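Long-range contact in cell surface protein (Faecalibacterium prausnitzii A2-165, PDB 4GT6), which is of unknown function but, as a leucine-rich-repeat protein of the bacterial cell surface, probably binds other proteins: residues A[185-196]-A[206-217]. Residues are numbered along the deposited sequence; the frame is centred on the assembly and turned at random.
Sequences TQIHIPAKVTRI and ALSTITSDSESY. With EDO (1,2-ethanediol), chain J; EDO (1,2-ethanediol), chain F.
S214 OG is gripped from several directions: it donates to V193 O at 2.7 Å, in the carbonyl plane, and accepts Y217 N, with a weaker bond from S216 N. One hydroxyl thereby ties the type I turn 190-193 to the ST motif of S214-Y217. I196 CG1 sits over the centre of the Y217 ring, 3.6 Å from its centroid, a CH-pi contact, while T194 O lies at the ring edge. At the far end Y217 OH accepts I196 N (3.0 Å) and also bonds E226. With an alanine at Y217, I196 N and E226 would probably both lose their hydroxyl partner, and a gap would open beside I196 CG1. Along the strands, T211 N bonds to I187 O (2.9 Å), and I189 N to T211 O. On the solvent side, H188 ND1 meets T211 OG1 at 2.7 Å; with CG anti to the backbone N (chi1 177°), the ring extends so that NE2 also makes a weak bond to D213 OD2. Beside the strands, on the side of I187 and I189, the I187 and L207 side chains meet at about a right angle. Parallel strands 186-189 and 209-212, only 9° apart, and the turns following them illustrate the repeat-on-repeat stacking of a BspA-type leucine-rich-repeat solenoid.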
loop_
_atom_site.group_PDB
_atom_site.type_symbol
_atom_site.label_atom_id
_atom_site.label_comp_id
_atom_site.label_asym_id
_atom_site.label_seq_id
_atom_site.Cartn_x
_atom_site.Cartn_y
_atom_site.Cartn_z
ATOM N N THR A 185 5.408 -10.677 -6.987
ATOM C CA THR A 185 6.044 -11.974 -6.680
ATOM C C THR A 185 7.491 -11.721 -6.226
ATOM O O THR A 185 8.121 -12.568 -5.589
ATOM C CB THR A 185 5.960 -12.909 -7.905
ATOM O OG1 THR A 185 6.424 -12.197 -9.062
ATOM C CG2 THR A 185 4.538 -13.362 -8.172
ATOM N N GLN A 186 8.016 -10.547 -6.588
ATOM C CA GLN A 186 9.343 -10.096 -6.212
ATOM C C GLN A 186 9.371 -8.584 -6.103
ATOM O O GLN A 186 8.546 -7.888 -6.720
ATOM C CB GLN A 186 10.437 -10.570 -7.199
ATOM C CG GLN A 186 10.347 -9.944 -8.609
ATOM C CD GLN A 186 9.124 -10.404 -9.372
ATOM O OE1 GLN A 186 8.860 -11.607 -9.492
ATOM N NE2 GLN A 186 8.282 -9.460 -9.796
ATOM N N ILE A 187 10.327 -8.091 -5.285
ATOM C CA ILE A 187 10.617 -6.678 -5.030
ATOM C C ILE A 187 12.113 -6.425 -5.185
ATOM O O ILE A 187 12.905 -7.187 -4.622
ATOM C CB ILE A 187 10.180 -6.262 -3.582
ATOM C CG1 ILE A 187 8.676 -6.351 -3.334
ATOM C CG2 ILE A 187 10.680 -4.864 -3.220
ATOM C CD1 ILE A 187 8.390 -6.351 -1.812
ATOM N N HIS A 188 12.505 -5.345 -5.900
ATOM C CA HIS A 188 13.894 -4.904 -5.912
ATOM C C HIS A 188 13.898 -3.453 -5.455
ATOM O O HIS A 188 13.214 -2.612 -6.051
ATOM C CB HIS A 188 14.621 -5.078 -7.249
ATOM C CG HIS A 188 16.023 -4.530 -7.189
ATOM N ND1 HIS A 188 17.018 -5.182 -6.489
ATOM C CD2 HIS A 188 16.513 -3.353 -7.649
ATOM C CE1 HIS A 188 18.096 -4.420 -6.598
ATOM N NE2 HIS A 188 17.841 -3.313 -7.295
ATOM N N ILE A 189 14.617 -3.173 -4.363
ATOM C CA ILE A 189 14.757 -1.821 -3.825
ATOM C C ILE A 189 15.990 -1.179 -4.461
ATOM O O ILE A 189 17.102 -1.664 -4.214
ATOM C CB ILE A 189 14.856 -1.833 -2.263
ATOM C CG1 ILE A 189 13.678 -2.632 -1.603
ATOM C CG2 ILE A 189 14.974 -0.406 -1.722
ATOM C CD1 ILE A 189 12.208 -2.136 -1.921
ATOM N N PRO A 190 15.845 -0.087 -5.258
ATOM C CA PRO A 190 17.043 0.523 -5.869
ATOM C C PRO A 190 17.947 1.192 -4.819
ATOM O O PRO A 190 17.510 1.499 -3.699
ATOM C CB PRO A 190 16.474 1.502 -6.896
ATOM C CG PRO A 190 15.078 1.753 -6.491
ATOM C CD PRO A 190 14.597 0.583 -5.683
ATOM N N ALA A 191 19.236 1.399 -5.179
ATOM C CA ALA A 191 20.294 1.917 -4.295
ATOM C C ALA A 191 20.000 3.226 -3.574
ATOM O O ALA A 191 20.411 3.375 -2.425
ATOM C CB ALA A 191 21.600 2.067 -5.069
ATOM N N LYS A 192 19.282 4.156 -4.215
ATOM C CA LYS A 192 19.059 5.476 -3.617
ATOM C C LYS A 192 17.856 5.558 -2.676
ATOM O O LYS A 192 17.581 6.635 -2.150
ATOM C CB LYS A 192 18.931 6.520 -4.730
ATOM C CG LYS A 192 20.313 6.873 -5.302
ATOM C CD LYS A 192 20.270 7.467 -6.707
ATOM C CE LYS A 192 19.311 8.618 -6.883
ATOM N NZ LYS A 192 20.014 9.874 -7.215
ATOM N N VAL A 193 17.153 4.450 -2.436
ATOM C CA VAL A 193 16.009 4.507 -1.529
ATOM C C VAL A 193 16.483 4.778 -0.076
ATOM O O VAL A 193 17.265 3.993 0.489
ATOM C CB VAL A 193 15.137 3.232 -1.626
ATOM C CG1 VAL A 193 14.062 3.241 -0.518
ATOM C CG2 VAL A 193 14.480 3.141 -3.019
ATOM N N THR A 194 16.006 5.882 0.518
ATOM C CA THR A 194 16.368 6.233 1.906
ATOM C C THR A 194 15.136 6.283 2.804
ATOM O O THR A 194 15.269 6.502 4.021
ATOM C CB THR A 194 17.148 7.555 1.984
ATOM O OG1 THR A 194 16.332 8.590 1.426
ATOM C CG2 THR A 194 18.531 7.469 1.312
ATOM N N ARG A 195 13.939 6.068 2.217
ATOM C CA ARG A 195 12.697 6.035 2.986
ATOM C C ARG A 195 11.726 5.043 2.379
ATOM O O ARG A 195 11.460 5.072 1.176
ATOM C CB ARG A 195 12.040 7.433 3.085
ATOM C CG ARG A 195 10.644 7.410 3.750
ATOM C CD ARG A 195 10.153 8.799 4.124
ATOM N NE ARG A 195 9.818 9.592 2.938
ATOM C CZ ARG A 195 10.581 10.556 2.433
ATOM N NH1 ARG A 195 11.733 10.873 3.014
ATOM N NH2 ARG A 195 10.205 11.203 1.339
ATOM N N ILE A 196 11.178 4.178 3.222
ATOM C CA ILE A 196 10.088 3.277 2.838
ATOM C C ILE A 196 9.021 3.507 3.897
ATOM O O ILE A 196 9.263 3.243 5.075
ATOM C CB ILE A 196 10.467 1.773 2.677
ATOM C CG1 ILE A 196 11.588 1.572 1.629
ATOM C CG2 ILE A 196 9.196 0.962 2.319
ATOM C CD1 ILE A 196 11.964 0.090 1.298
ATOM N N ALA A 206 1.562 -12.647 -2.560
ATOM C CA ALA A 206 2.304 -13.499 -3.514
ATOM C C ALA A 206 3.827 -13.303 -3.463
ATOM O O ALA A 206 4.537 -13.906 -4.267
ATOM C CB ALA A 206 1.820 -13.204 -4.937
ATOM N N LEU A 207 4.326 -12.462 -2.555
ATOM C CA LEU A 207 5.745 -12.128 -2.525
ATOM C C LEU A 207 6.643 -13.300 -2.096
ATOM O O LEU A 207 6.432 -13.875 -1.026
ATOM C CB LEU A 207 5.957 -10.935 -1.588
ATOM C CG LEU A 207 7.344 -10.334 -1.591
ATOM C CD1 LEU A 207 7.683 -9.731 -2.963
ATOM C CD2 LEU A 207 7.445 -9.280 -0.506
ATOM N N SER A 208 7.642 -13.664 -2.915
ATOM C CA SER A 208 8.535 -14.749 -2.508
ATOM C C SER A 208 9.979 -14.282 -2.370
ATOM O O SER A 208 10.696 -14.825 -1.532
ATOM C CB SER A 208 8.455 -15.936 -3.465
ATOM O OG SER A 208 8.828 -15.585 -4.786
ATOM N N THR A 209 10.423 -13.300 -3.185
ATOM C CA THR A 209 11.813 -12.842 -3.123
ATOM C C THR A 209 11.910 -11.330 -3.000
ATOM O O THR A 209 11.071 -10.593 -3.514
ATOM C CB THR A 209 12.625 -13.339 -4.331
ATOM O OG1 THR A 209 11.911 -13.056 -5.529
ATOM C CG2 THR A 209 12.942 -14.835 -4.254
ATOM N N ILE A 210 12.939 -10.882 -2.283
ATOM C CA ILE A 210 13.243 -9.486 -2.013
ATOM C C ILE A 210 14.719 -9.274 -2.245
ATOM O O ILE A 210 15.544 -10.001 -1.673
ATOM C CB ILE A 210 12.860 -9.104 -0.542
ATOM C CG1 ILE A 210 11.356 -9.376 -0.237
ATOM C CG2 ILE A 210 13.254 -7.633 -0.235
ATOM C CD1 ILE A 210 10.983 -9.260 1.222
ATOM N N THR A 211 15.065 -8.298 -3.079
ATOM C CA THR A 211 16.467 -7.923 -3.302
ATOM C C THR A 211 16.577 -6.429 -3.070
ATOM O O THR A 211 15.578 -5.706 -3.163
ATOM C CB THR A 211 17.002 -8.339 -4.697
ATOM O OG1 THR A 211 16.232 -7.693 -5.720
ATOM C CG2 THR A 211 17.040 -9.856 -4.898
ATOM N N SER A 212 17.780 -5.962 -2.733
ATOM C CA SER A 212 17.944 -4.535 -2.471
ATOM C C SER A 212 19.384 -4.099 -2.676
ATOM O O SER A 212 20.299 -4.819 -2.298
ATOM C CB SER A 212 17.517 -4.205 -1.039
ATOM O OG SER A 212 17.805 -2.846 -0.750
ATOM N N ASP A 213 19.572 -2.886 -3.220
ATOM C CA ASP A 213 20.883 -2.253 -3.366
ATOM C C ASP A 213 21.001 -1.091 -2.377
ATOM O O ASP A 213 22.000 -0.385 -2.384
ATOM C CB ASP A 213 21.081 -1.737 -4.803
ATOM C CG ASP A 213 21.137 -2.812 -5.864
ATOM O OD1 ASP A 213 21.592 -3.922 -5.559
ATOM O OD2 ASP A 213 20.695 -2.550 -6.980
ATOM N N SER A 214 19.964 -0.863 -1.562
ATOM C CA SER A 214 19.922 0.249 -0.612
ATOM C C SER A 214 20.580 -0.099 0.711
ATOM O O SER A 214 20.204 -1.103 1.328
ATOM C CB SER A 214 18.474 0.658 -0.353
ATOM O OG SER A 214 18.413 1.565 0.738
ATOM N N GLU A 215 21.518 0.761 1.175
ATOM C CA GLU A 215 22.165 0.549 2.473
ATOM C C GLU A 215 21.173 0.845 3.613
ATOM O O GLU A 215 21.296 0.260 4.692
ATOM C CB GLU A 215 23.426 1.410 2.609
ATOM C CG GLU A 215 24.562 0.963 1.699
ATOM C CD GLU A 215 25.371 -0.238 2.162
ATOM O OE1 GLU A 215 25.703 -0.315 3.367
ATOM O OE2 GLU A 215 25.703 -1.088 1.304
ATOM N N SER A 216 20.163 1.727 3.372
ATOM C CA SER A 216 19.157 2.049 4.389
ATOM C C SER A 216 18.112 0.965 4.504
ATOM O O SER A 216 17.495 0.819 5.565
ATOM C CB SER A 216 18.442 3.359 4.051
ATOM O OG SER A 216 19.319 4.453 4.199
ATOM N N TYR A 217 17.871 0.221 3.408
ATOM C CA TYR A 217 16.839 -0.816 3.408
ATOM C C TYR A 217 17.412 -2.094 2.848
ATOM O O TYR A 217 17.080 -2.493 1.729
ATOM C CB TYR A 217 15.576 -0.350 2.627
ATOM C CG TYR A 217 14.834 0.732 3.382
ATOM C CD1 TYR A 217 13.844 0.409 4.313
ATOM C CD2 TYR A 217 15.190 2.071 3.246
ATOM C CE1 TYR A 217 13.181 1.403 5.030
ATOM C CE2 TYR A 217 14.575 3.063 4.004
ATOM C CZ TYR A 217 13.560 2.728 4.881
ATOM O OH TYR A 217 12.964 3.724 5.602
HETATM C C1 EDO J . 8.947 -3.744 -6.597
HETATM O O1 EDO J . 10.219 -3.929 -7.185
HETATM C C2 EDO J . 8.854 -2.308 -6.057
HETATM O O2 EDO J . 9.926 -2.088 -5.149
HETATM C C1 EDO F . 7.320 -0.472 6.006
HETATM O O1 EDO F . 6.137 -0.948 6.706
HETATM C C2 EDO F . 7.995 0.673 6.828
HETATM O O2 EDO F . 9.363 0.931 6.482
HETATM O O HOH W 1 13.897 -8.933 -6.708
HETATM O O HOH W 2 22.420 2.849 -0.660
HETATM O O HOH W 3 19.985 0.323 -7.662
HETATM O O HOH W 4 20.480 4.193 1.799
HETATM O O HOH W 5 17.399 6.216 5.543
#